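Local coordinates for titin (Homo sapiens, PDB 5JDJ), which forms the giant elastic filament of the muscle sarcomere, the part described being immunoglobulin domain I10 of its I-band spring, at residues E4-T9 / E28-N33; K13-P18 / A86-T91; S36-N41 / F51-Q56. All coordinates share one frame; numbering follows the deposited sequence.

Contact 1: residues E4-T9 / E28-N33; sequences ETLHIT and EVSHFN
Glu28 begins the pairing through its backbone, its carbonyl O accepting a nearly straight hydrogen bond from Thr9 N at 2.8 Å. Its extended side chain adds a second link by way of a water, which donates to Glu28 OE1 at 2.6 Å and also bonds Thr9 OG1; a long acid and a small hydroxyl suit this hydrated margin. Val29 stands opposite Ile8 as an antiparallel non-hydrogen-bonded pair with the CA atoms 4.4 Å apart, and the two beta-branched side chains, well suited to strand geometry, diverge. Ser30 grips His7 twice. Its amide makes a weak, bent bond to the histidine carbonyl (Ser30 N to His7 O 3.0 Å, 127°), while its hydroxyl accepts a straighter one from the histidine amide (His7 N to Ser30 OG 3.0 Å, 161°). Turning OG between the backbone N and the carbonyl carbon (chi1 52°) lets this short side chain meet a main-chain N-H. Ser30 CB also lies over one face of the His7 imidazole in a CH-pi contact, 3.7 Å from the ring centroid. That ring is held from turning by ND1, which donates to Thr5 O at 2.9 Å almost in the ring plane. His31 then draws on the same serine, its ND1 being 2.6 Å from Ser30 OG in a hydrogen bond, and turns its edge toward Thr5 O; Leu6 slides past it in the opposite direction, its CD1 methyl near Ser30 OG and His31 ND1. His31 NE2 hydrogen-bonds Met3 O, which can only accept, so NE2 carries the hydrogen. These loop contacts prolong, past the strand ends, the pairing of strands 8-10 and 23-29 (A and B of the I-set immunoglobulin fold) at the border of the four-stranded sheet, where Ile8 and Val29 touch Cys79 of strand 73-79 in the facing sheet.

Contact 2: residues K13-P18 / A86-T91; sequences KNIEVP and ATLTVT
Ile15 and Val17, the alternate residues of strand 15-17 whose backbones face strand 82-90, each use both N-H and C=O in a regular parallel ladder. Ile15 N donates to Thr87 O at 2.9 Å, nearly straight (168°), and Ile15 O accepts from Thr89 N at 2.9 Å. The bond from Val17 N to Thr89 O is longer at 3.2 Å, whereas Thr91 N reaches Val17 O at 2.8 Å. Where the ladder begins, a side chain continues it: Asn14 OD1 accepts from Thr87 N at 2.9 Å, the donor lying in the amide plane on a lone pair. Asparagine fits because its short amide, with CG beside its own backbone N (chi1 -62°), can stand in for a peptide carbonyl. In I-set immunoglobulin domains this is the pairing of strands A' and G, the parallel edge of an otherwise antiparallel sandwich. Residues alternate between the two faces of this sheet. Ile15, Val17 and Leu88 point inward, branched aliphatics that suit the core: Ile15 lies alongside Leu88, pointing the same way (Ile15 CG2 to Leu88 CD1 3.9 Å), and Val17 crosses it at about a right angle (Val17 CG2 to Leu88 CD1 3.8 Å). Phe25 of strand 23-29 meets Ile15 and Leu88 from the opposite sheet. On the other face Glu16 CG rests 3.7 Å from Thr89 CB, while OE2 stays near the CG2 methyls of Thr89 and Thr91.

Contact 3: residues S36-N41 / F51-Q56; sequences SMWLKN and FKIVVQ
Ile53 supplies the apolar part of this contact with both branches of its side chain. With CG2 anti to the backbone N and CG1 beside it (chi1 -68°), the two branches diverge: CG2 presses on Ser36 CB at 3.6 Å and also approaches the indole nitrogen NE1 of Trp38, and CG1 lies 4.1 Å from CD1 of Trp38. The isoleucine and the tryptophan slide past each other in opposite directions, the methylene coming obliquely to the five-membered end of the indole. A branched aliphatic chain is apt here, as it can lie against a large ring and still touch a small neighbour. Trp38 itself is the buried tryptophan of strand C, a hallmark of immunoglobulin domains, and on it Phe77 packs edge-to-face.

Polar atoms take part as well, though not by bonding across the contact. Ser36 OG comes to 3.3 Å from the methyl CG2 of Val55, and its hydrogen bond is made with ND1 of His60 on the adjoining strand 59-64. Serine is small enough for its CB and OG to meet the methyls of Ile53 and Val55, yet its hydroxyl still finds a partner in that sheet.

Strand 51-56 has another neighbour along its border, for residues 52 to 56 form an antiparallel ladder with a strand of the second subunit, continuing the sheet across the interface.

With no hydrogen bond between the two segments, their cohesion probably rests mainly on van der Waals contact and the exclusion of water, the usual way in which the two sheets of a beta sandwich are held face to face.

All three contacts belong to one I-set immunoglobulin domain. Contacts 1 and 2 lie on opposite sides of its centre, their centres 25 Å apart; contact 3, near the middle, is 15 Å from contact 1 and 16 Å from contact 2. Strand 8-10 joins strand 23-29 in contact 1, and the following strand 15-17 joins strand 82-90 of the other sheet in contact 2, while contact 3 spans both sheets. Along the chain contacts 1 and 2 interleave, contact 1 closes before contact 3 opens, and both segments of contact 3 fall between those of contact 2. The N-terminal region thus borders both sheets, as in I-set domains whose A and A' strands lie in different sheets.

Contact 1: residues E4-T9 / E28-N33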
loop_
_atom_site.group_PDB
_atom_site.type_symbol
_atom_site.label_atom_id
_atom_site.label_comp_id
_atom_site.label_asym_id
_atom_site.label_seq_id
_atom_site.Cartn_x
_atom_site.Cartn_y
_atom_site.Cartn_z
ATOM N N GLU A 4 12.135 -20.761 -2.332
ATOM C CA GLU A 4 13.004 -20.096 -3.302
ATOM C C GLU A 4 12.184 -19.373 -4.378
ATOM O O GLU A 4 12.718 -18.589 -5.180
ATOM C CB GLU A 4 13.967 -21.096 -3.958
ATOM C CG GLU A 4 15.035 -20.411 -4.811
ATOM C CD GLU A 4 16.321 -21.200 -4.924
ATOM O OE1 GLU A 4 16.259 -22.449 -4.890
ATOM O OE2 GLU A 4 17.389 -20.561 -5.051
ATOM N N THR A 5 10.882 -19.628 -4.372
ATOM C CA THR A 5 9.975 -19.106 -5.391
ATOM C C THR A 5 8.847 -18.306 -4.753
ATOM O O THR A 5 8.220 -18.758 -3.792
ATOM C CB THR A 5 9.375 -20.257 -6.235
ATOM O OG1 THR A 5 10.442 -21.015 -6.820
ATOM C CG2 THR A 5 8.475 -19.727 -7.327
ATOM N N LEU A 6 8.601 -17.109 -5.270
ATOM C CA LEU A 6 7.506 -16.291 -4.772
ATOM C C LEU A 6 6.156 -16.923 -5.140
ATOM O O LEU A 6 5.952 -17.350 -6.274
ATOM C CB LEU A 6 7.631 -14.880 -5.346
ATOM C CG LEU A 6 6.522 -13.883 -5.069
ATOM C CD1 LEU A 6 6.388 -13.646 -3.566
ATOM C CD2 LEU A 6 6.803 -12.573 -5.809
ATOM N N HIS A 7 5.223 -16.975 -4.194
ATOM C CA HIS A 7 3.917 -17.546 -4.512
ATOM C C HIS A 7 2.839 -17.066 -3.552
ATOM O O HIS A 7 3.131 -16.555 -2.467
ATOM C CB HIS A 7 3.978 -19.084 -4.514
ATOM C CG HIS A 7 4.400 -19.681 -3.208
ATOM N ND1 HIS A 7 5.719 -19.760 -2.817
ATOM C CD2 HIS A 7 3.678 -20.231 -2.203
ATOM C CE1 HIS A 7 5.792 -20.327 -1.627
ATOM N NE2 HIS A 7 4.566 -20.619 -1.229
ATOM N N ILE A 8 1.590 -17.216 -3.978
ATOM C CA ILE A 8 0.467 -16.829 -3.150
ATOM C C ILE A 8 0.268 -17.898 -2.076
ATOM O O ILE A 8 0.276 -19.106 -2.367
ATOM C CB ILE A 8 -0.807 -16.619 -3.993
ATOM C CG1 ILE A 8 -0.621 -15.385 -4.891
ATOM C CG2 ILE A 8 -2.036 -16.440 -3.097
ATOM C CD1 ILE A 8 -1.699 -15.206 -5.966
ATOM N N THR A 9 0.115 -17.458 -0.831
ATOM C CA THR A 9 -0.044 -18.393 0.284
ATOM C C THR A 9 -1.445 -18.388 0.908
ATOM O O THR A 9 -1.782 -19.279 1.687
ATOM C CB THR A 9 0.975 -18.114 1.389
ATOM O OG1 THR A 9 0.865 -16.748 1.822
ATOM C CG2 THR A 9 2.394 -18.388 0.876
ATOM N N GLU A 28 -2.434 -13.254 0.942
ATOM C CA GLU A 28 -1.115 -13.290 1.538
ATOM C C GLU A 28 -0.139 -13.938 0.570
ATOM O O GLU A 28 -0.516 -14.809 -0.230
ATOM C CB GLU A 28 -1.129 -14.027 2.867
ATOM C CG GLU A 28 -2.065 -13.405 3.881
ATOM C CD GLU A 28 -1.982 -14.073 5.235
ATOM O OE1 GLU A 28 -1.073 -14.917 5.427
ATOM O OE2 GLU A 28 -2.826 -13.749 6.102
ATOM N N VAL A 29 1.102 -13.486 0.621
ATOM C CA VAL A 29 2.140 -14.051 -0.226
ATOM C C VAL A 29 3.225 -14.636 0.648
ATOM O O VAL A 29 3.249 -14.451 1.865
ATOM C CB VAL A 29 2.766 -13.015 -1.181
ATOM C CG1 VAL A 29 1.740 -12.533 -2.211
ATOM C CG2 VAL A 29 3.367 -11.862 -0.378
ATOM N N SER A 30 4.161 -15.305 -0.000
ATOM C CA SER A 30 5.141 -16.115 0.698
ATOM C C SER A 30 6.279 -15.299 1.293
ATOM O O SER A 30 6.940 -15.746 2.223
ATOM C CB SER A 30 5.716 -17.134 -0.274
ATOM O OG SER A 30 6.176 -16.468 -1.441
ATOM N N HIS A 31 6.523 -14.118 0.731
ATOM C CA HIS A 31 7.680 -13.325 1.121
ATOM C C HIS A 31 7.338 -11.895 1.469
ATOM O O HIS A 31 6.333 -11.365 1.027
ATOM C CB HIS A 31 8.706 -13.328 -0.007
ATOM C CG HIS A 31 9.270 -14.677 -0.284
ATOM N ND1 HIS A 31 8.581 -15.646 -0.981
ATOM C CD2 HIS A 31 10.440 -15.243 0.094
ATOM C CE1 HIS A 31 9.319 -16.742 -1.048
ATOM N NE2 HIS A 31 10.449 -16.526 -0.399
ATOM N N PHE A 32 8.205 -11.273 2.259
ATOM C CA PHE A 32 8.144 -9.843 2.469
ATOM C C PHE A 32 8.657 -9.106 1.229
ATOM O O PHE A 32 9.412 -9.657 0.441
ATOM C CB PHE A 32 9.000 -9.437 3.675
ATOM C CG PHE A 32 8.533 -9.996 4.985
ATOM C CD1 PHE A 32 7.307 -9.643 5.497
ATOM C CD2 PHE A 32 9.339 -10.841 5.715
ATOM C CE1 PHE A 32 6.878 -10.134 6.726
ATOM C CE2 PHE A 32 8.922 -11.339 6.940
ATOM C CZ PHE A 32 7.682 -10.977 7.445
ATOM N N ASN A 33 8.253 -7.841 1.109
ATOM C CA ASN A 33 8.767 -6.908 0.116
ATOM C C ASN A 33 8.343 -7.245 -1.316
ATOM O O ASN A 33 9.073 -7.020 -2.267
ATOM C CB ASN A 33 10.297 -6.818 0.218
ATOM C CG ASN A 33 10.836 -5.559 -0.419
ATOM O OD1 ASN A 33 10.191 -4.512 -0.377
ATOM N ND2 ASN A 33 12.006 -5.658 -1.037
HETATM O O HOH W 1 0.350 -16.886 4.481
#

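Contact 2: residues K13-P18 / A86-T91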
loop_
_atom_site.group_PDB
_atom_site.type_symbol
_atom_site.label_atom_id
_atom_site.label_comp_id
_atom_site.label_asym_id
_atom_site.label_seq_id
_atom_site.Cartn_x
_atom_site.Cartn_y
_atom_site.Cartn_z
ATOM N N LYS A 13 -11.321 -13.592 -0.951
ATOM C CA LYS A 13 -12.680 -14.130 -0.993
ATOM C C LYS A 13 -13.614 -13.365 -1.912
ATOM O O LYS A 13 -13.495 -12.150 -2.053
ATOM C CB LYS A 13 -13.291 -14.124 0.405
ATOM C CG LYS A 13 -12.511 -14.882 1.448
ATOM C CD LYS A 13 -13.245 -14.825 2.765
ATOM C CE LYS A 13 -12.522 -15.636 3.802
ATOM N NZ LYS A 13 -13.314 -15.808 5.049
ATOM N N ASN A 14 -14.559 -14.085 -2.512
ATOM C CA ASN A 14 -15.700 -13.458 -3.165
ATOM C C ASN A 14 -16.433 -12.592 -2.159
ATOM O O ASN A 14 -16.511 -12.936 -0.974
ATOM C CB ASN A 14 -16.646 -14.513 -3.746
ATOM C CG ASN A 14 -15.981 -15.381 -4.813
ATOM O OD1 ASN A 14 -15.261 -14.882 -5.686
ATOM N ND2 ASN A 14 -16.231 -16.689 -4.753
ATOM N N ILE A 15 -16.974 -11.469 -2.609
ATOM C CA ILE A 15 -17.638 -10.564 -1.676
ATOM C C ILE A 15 -18.803 -9.796 -2.314
ATOM O O ILE A 15 -18.749 -9.422 -3.488
ATOM C CB ILE A 15 -16.625 -9.568 -1.083
ATOM C CG1 ILE A 15 -17.290 -8.687 -0.020
ATOM C CG2 ILE A 15 -15.972 -8.744 -2.192
ATOM C CD1 ILE A 15 -16.406 -7.610 0.518
ATOM N N GLU A 16 -19.862 -9.594 -1.526
ATOM C CA GLU A 16 -21.018 -8.790 -1.926
ATOM C C GLU A 16 -21.218 -7.622 -0.966
ATOM O O GLU A 16 -21.238 -7.811 0.249
ATOM C CB GLU A 16 -22.293 -9.630 -1.953
ATOM C CG GLU A 16 -22.324 -10.728 -2.989
ATOM C CD GLU A 16 -23.633 -11.504 -2.958
ATOM O OE1 GLU A 16 -23.958 -12.077 -1.896
ATOM O OE2 GLU A 16 -24.338 -11.539 -3.992
ATOM N N VAL A 17 -21.367 -6.418 -1.508
ATOM C CA VAL A 17 -21.642 -5.242 -0.683
ATOM C C VAL A 17 -22.675 -4.353 -1.362
ATOM O O VAL A 17 -22.733 -4.293 -2.587
ATOM C CB VAL A 17 -20.370 -4.395 -0.401
ATOM C CG1 VAL A 17 -19.368 -5.160 0.451
ATOM C CG2 VAL A 17 -19.741 -3.911 -1.697
ATOM N N PRO A 18 -23.503 -3.664 -0.562
ATOM C CA PRO A 18 -24.459 -2.678 -1.080
ATOM C C PRO A 18 -23.774 -1.479 -1.729
ATOM O O PRO A 18 -22.646 -1.151 -1.364
ATOM C CB PRO A 18 -25.235 -2.244 0.171
ATOM C CG PRO A 18 -24.388 -2.656 1.325
ATOM C CD PRO A 18 -23.669 -3.886 0.884
ATOM N N ALA A 86 -11.218 -13.263 -7.479
ATOM C CA ALA A 86 -12.437 -13.337 -6.692
ATOM C C ALA A 86 -13.344 -12.256 -7.219
ATOM O O ALA A 86 -12.889 -11.352 -7.919
ATOM C CB ALA A 86 -12.158 -13.158 -5.211
ATOM N N THR A 87 -14.624 -12.357 -6.898
ATOM C CA THR A 87 -15.617 -11.512 -7.532
ATOM C C THR A 87 -16.189 -10.529 -6.539
ATOM O O THR A 87 -16.464 -10.884 -5.394
ATOM C CB THR A 87 -16.751 -12.360 -8.140
ATOM O OG1 THR A 87 -16.260 -13.020 -9.312
ATOM C CG2 THR A 87 -17.924 -11.495 -8.532
ATOM N N LEU A 88 -16.341 -9.285 -6.977
ATOM C CA LEU A 88 -17.105 -8.308 -6.220
ATOM C C LEU A 88 -18.460 -8.139 -6.877
ATOM O O LEU A 88 -18.546 -7.845 -8.062
ATOM C CB LEU A 88 -16.392 -6.955 -6.147
ATOM C CG LEU A 88 -17.280 -5.789 -5.675
ATOM C CD1 LEU A 88 -17.791 -5.974 -4.252
ATOM C CD2 LEU A 88 -16.571 -4.450 -5.823
ATOM N N THR A 89 -19.512 -8.343 -6.097
ATOM C CA THR A 89 -20.869 -8.132 -6.568
ATOM C C THR A 89 -21.460 -6.970 -5.792
ATOM O O THR A 89 -21.718 -7.090 -4.594
ATOM C CB THR A 89 -21.743 -9.385 -6.377
ATOM O OG1 THR A 89 -21.240 -10.449 -7.193
ATOM C CG2 THR A 89 -23.185 -9.094 -6.775
ATOM N N VAL A 90 -21.655 -5.840 -6.467
ATOM C CA VAL A 90 -22.250 -4.672 -5.821
ATOM C C VAL A 90 -23.772 -4.723 -5.919
ATOM O O VAL A 90 -24.337 -4.618 -7.007
ATOM C CB VAL A 90 -21.736 -3.362 -6.435
ATOM C CG1 VAL A 90 -22.436 -2.163 -5.800
ATOM C CG2 VAL A 90 -20.227 -3.258 -6.254
ATOM N N THR A 91 -24.424 -4.893 -4.773
ATOM C CA THR A 91 -25.876 -5.044 -4.708
ATOM C C THR A 91 -26.554 -3.827 -4.079
ATOM O O THR A 91 -27.438 -3.976 -3.231
ATOM C CB THR A 91 -26.275 -6.296 -3.902
ATOM O OG1 THR A 91 -26.298 -5.979 -2.503
ATOM C CG2 THR A 91 -25.292 -7.430 -4.152
ATOM O OXT THR A 91 -26.237 -2.674 -4.389
HETATM O O HOH W 2 -14.777 -15.849 -7.930
#

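Contact 3: residues S36-N41 / F51-Q56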
loop_
_atom_site.group_PDB
_atom_site.type_symbol
_atom_site.label_atom_id
_atom_site.label_comp_id
_atom_site.label_asym_id
_atom_site.label_seq_id
_atom_site.Cartn_x
_atom_site.Cartn_y
_atom_site.Cartn_z
ATOM N N SER A 36 2.624 -4.959 -5.015
ATOM C CA SER A 36 1.222 -5.281 -5.255
ATOM C C SER A 36 0.881 -5.117 -6.720
ATOM O O SER A 36 1.307 -4.152 -7.356
ATOM C CB SER A 36 0.296 -4.396 -4.419
ATOM O OG SER A 36 0.035 -4.959 -3.151
ATOM N N MET A 37 0.133 -6.070 -7.267
ATOM C CA MET A 37 -0.483 -5.870 -8.574
ATOM C C MET A 37 -1.919 -6.358 -8.527
ATOM O O MET A 37 -2.184 -7.507 -8.172
ATOM C CB MET A 37 0.275 -6.593 -9.695
ATOM C CG MET A 37 -0.126 -6.079 -11.073
ATOM S SD MET A 37 0.434 -7.066 -12.487
ATOM C CE MET A 37 2.158 -7.297 -12.059
ATOM N N TRP A 38 -2.838 -5.477 -8.890
ATOM C CA TRP A 38 -4.255 -5.796 -8.892
ATOM C C TRP A 38 -4.874 -5.579 -10.253
ATOM O O TRP A 38 -4.623 -4.556 -10.890
ATOM C CB TRP A 38 -4.991 -4.939 -7.874
ATOM C CG TRP A 38 -4.589 -5.254 -6.485
ATOM C CD1 TRP A 38 -3.563 -4.695 -5.788
ATOM C CD2 TRP A 38 -5.194 -6.221 -5.617
ATOM N NE1 TRP A 38 -3.491 -5.251 -4.534
ATOM C CE2 TRP A 38 -4.486 -6.180 -4.396
ATOM C CE3 TRP A 38 -6.275 -7.107 -5.748
ATOM C CZ2 TRP A 38 -4.815 -6.993 -3.312
ATOM C CZ3 TRP A 38 -6.605 -7.904 -4.674
ATOM C CH2 TRP A 38 -5.871 -7.849 -3.469
ATOM N N LEU A 39 -5.698 -6.533 -10.677
ATOM C CA LEU A 39 -6.415 -6.426 -11.944
ATOM C C LEU A 39 -7.903 -6.272 -11.713
ATOM O O LEU A 39 -8.454 -6.741 -10.708
ATOM C CB LEU A 39 -6.182 -7.655 -12.827
ATOM C CG LEU A 39 -4.759 -8.189 -12.949
ATOM C CD1 LEU A 39 -4.683 -9.354 -13.929
ATOM C CD2 LEU A 39 -3.764 -7.080 -13.325
ATOM N N LYS A 40 -8.547 -5.603 -12.659
ATOM C CA LYS A 40 -9.987 -5.608 -12.772
ATOM C C LYS A 40 -10.312 -6.163 -14.158
ATOM O O LYS A 40 -9.987 -5.548 -15.181
ATOM C CB LYS A 40 -10.565 -4.211 -12.574
ATOM C CG LYS A 40 -12.071 -4.143 -12.761
ATOM C CD LYS A 40 -12.557 -2.709 -12.721
ATOM C CE LYS A 40 -14.063 -2.645 -12.858
ATOM N NZ LYS A 40 -14.543 -1.239 -12.888
ATOM N N ASN A 41 -10.921 -7.343 -14.186
ATOM C CA ASN A 41 -11.194 -8.049 -15.439
ATOM C C ASN A 41 -9.968 -8.207 -16.326
ATOM O O ASN A 41 -10.036 -7.992 -17.532
ATOM C CB ASN A 41 -12.303 -7.342 -16.211
ATOM C CG ASN A 41 -13.601 -7.283 -15.427
ATOM O OD1 ASN A 41 -13.948 -8.222 -14.704
ATOM N ND2 ASN A 41 -14.317 -6.178 -15.554
ATOM N N PHE A 51 -9.350 3.465 -5.345
ATOM C CA PHE A 51 -8.652 2.285 -4.830
ATOM C C PHE A 51 -7.589 2.612 -3.799
ATOM O O PHE A 51 -6.733 3.467 -4.049
ATOM C CB PHE A 51 -7.974 1.523 -5.968
ATOM C CG PHE A 51 -8.918 0.999 -7.019
ATOM C CD1 PHE A 51 -9.796 -0.026 -6.726
ATOM C CD2 PHE A 51 -8.884 1.495 -8.312
ATOM C CE1 PHE A 51 -10.656 -0.533 -7.691
ATOM C CE2 PHE A 51 -9.741 0.996 -9.292
ATOM C CZ PHE A 51 -10.626 -0.024 -8.978
ATOM N N LYS A 52 -7.619 1.909 -2.667
ATOM C CA LYS A 52 -6.509 1.944 -1.708
ATOM C C LYS A 52 -5.766 0.624 -1.765
ATOM O O LYS A 52 -6.371 -0.429 -1.574
ATOM C CB LYS A 52 -6.985 2.169 -0.272
ATOM C CG LYS A 52 -7.797 3.400 -0.006
ATOM C CD LYS A 52 -7.906 3.580 1.512
ATOM C CE LYS A 52 -8.980 4.584 1.913
ATOM N NZ LYS A 52 -8.938 4.870 3.379
ATOM N N ILE A 53 -4.467 0.676 -2.026
ATOM C CA ILE A 53 -3.658 -0.529 -2.065
ATOM C C ILE A 53 -2.815 -0.559 -0.804
ATOM O O ILE A 53 -2.137 0.424 -0.467
ATOM C CB ILE A 53 -2.752 -0.603 -3.313
ATOM C CG1 ILE A 53 -3.575 -0.794 -4.592
ATOM C CG2 ILE A 53 -1.796 -1.761 -3.193
ATOM C CD1 ILE A 53 -4.238 0.459 -5.104
ATOM N N VAL A 54 -2.882 -1.672 -0.090
ATOM C CA VAL A 54 -2.246 -1.768 1.223
ATOM C C VAL A 54 -1.354 -2.989 1.257
ATOM O O VAL A 54 -1.781 -4.069 0.853
ATOM C CB VAL A 54 -3.289 -1.868 2.369
ATOM C CG1 VAL A 54 -2.601 -1.822 3.720
ATOM C CG2 VAL A 54 -4.320 -0.759 2.269
ATOM N N VAL A 55 -0.107 -2.815 1.693
ATOM C CA VAL A 55 0.765 -3.957 1.973
ATOM C C VAL A 55 1.233 -3.869 3.420
ATOM O O VAL A 55 1.722 -2.825 3.853
ATOM C CB VAL A 55 1.975 -4.010 1.044
ATOM C CG1 VAL A 55 2.843 -5.246 1.346
ATOM C CG2 VAL A 55 1.515 -4.019 -0.398
ATOM N N GLN A 56 1.047 -4.947 4.169
ATOM C CA GLN A 56 1.561 -5.036 5.529
ATOM C C GLN A 56 2.245 -6.378 5.702
ATOM O O GLN A 56 1.571 -7.396 5.837
ATOM C CB GLN A 56 0.456 -4.876 6.556
ATOM C CG GLN A 56 0.996 -4.952 7.979
ATOM C CD GLN A 56 -0.070 -4.740 9.016
ATOM O OE1 GLN A 56 -1.258 -4.760 8.701
ATOM N NE2 GLN A 56 0.345 -4.547 10.269
#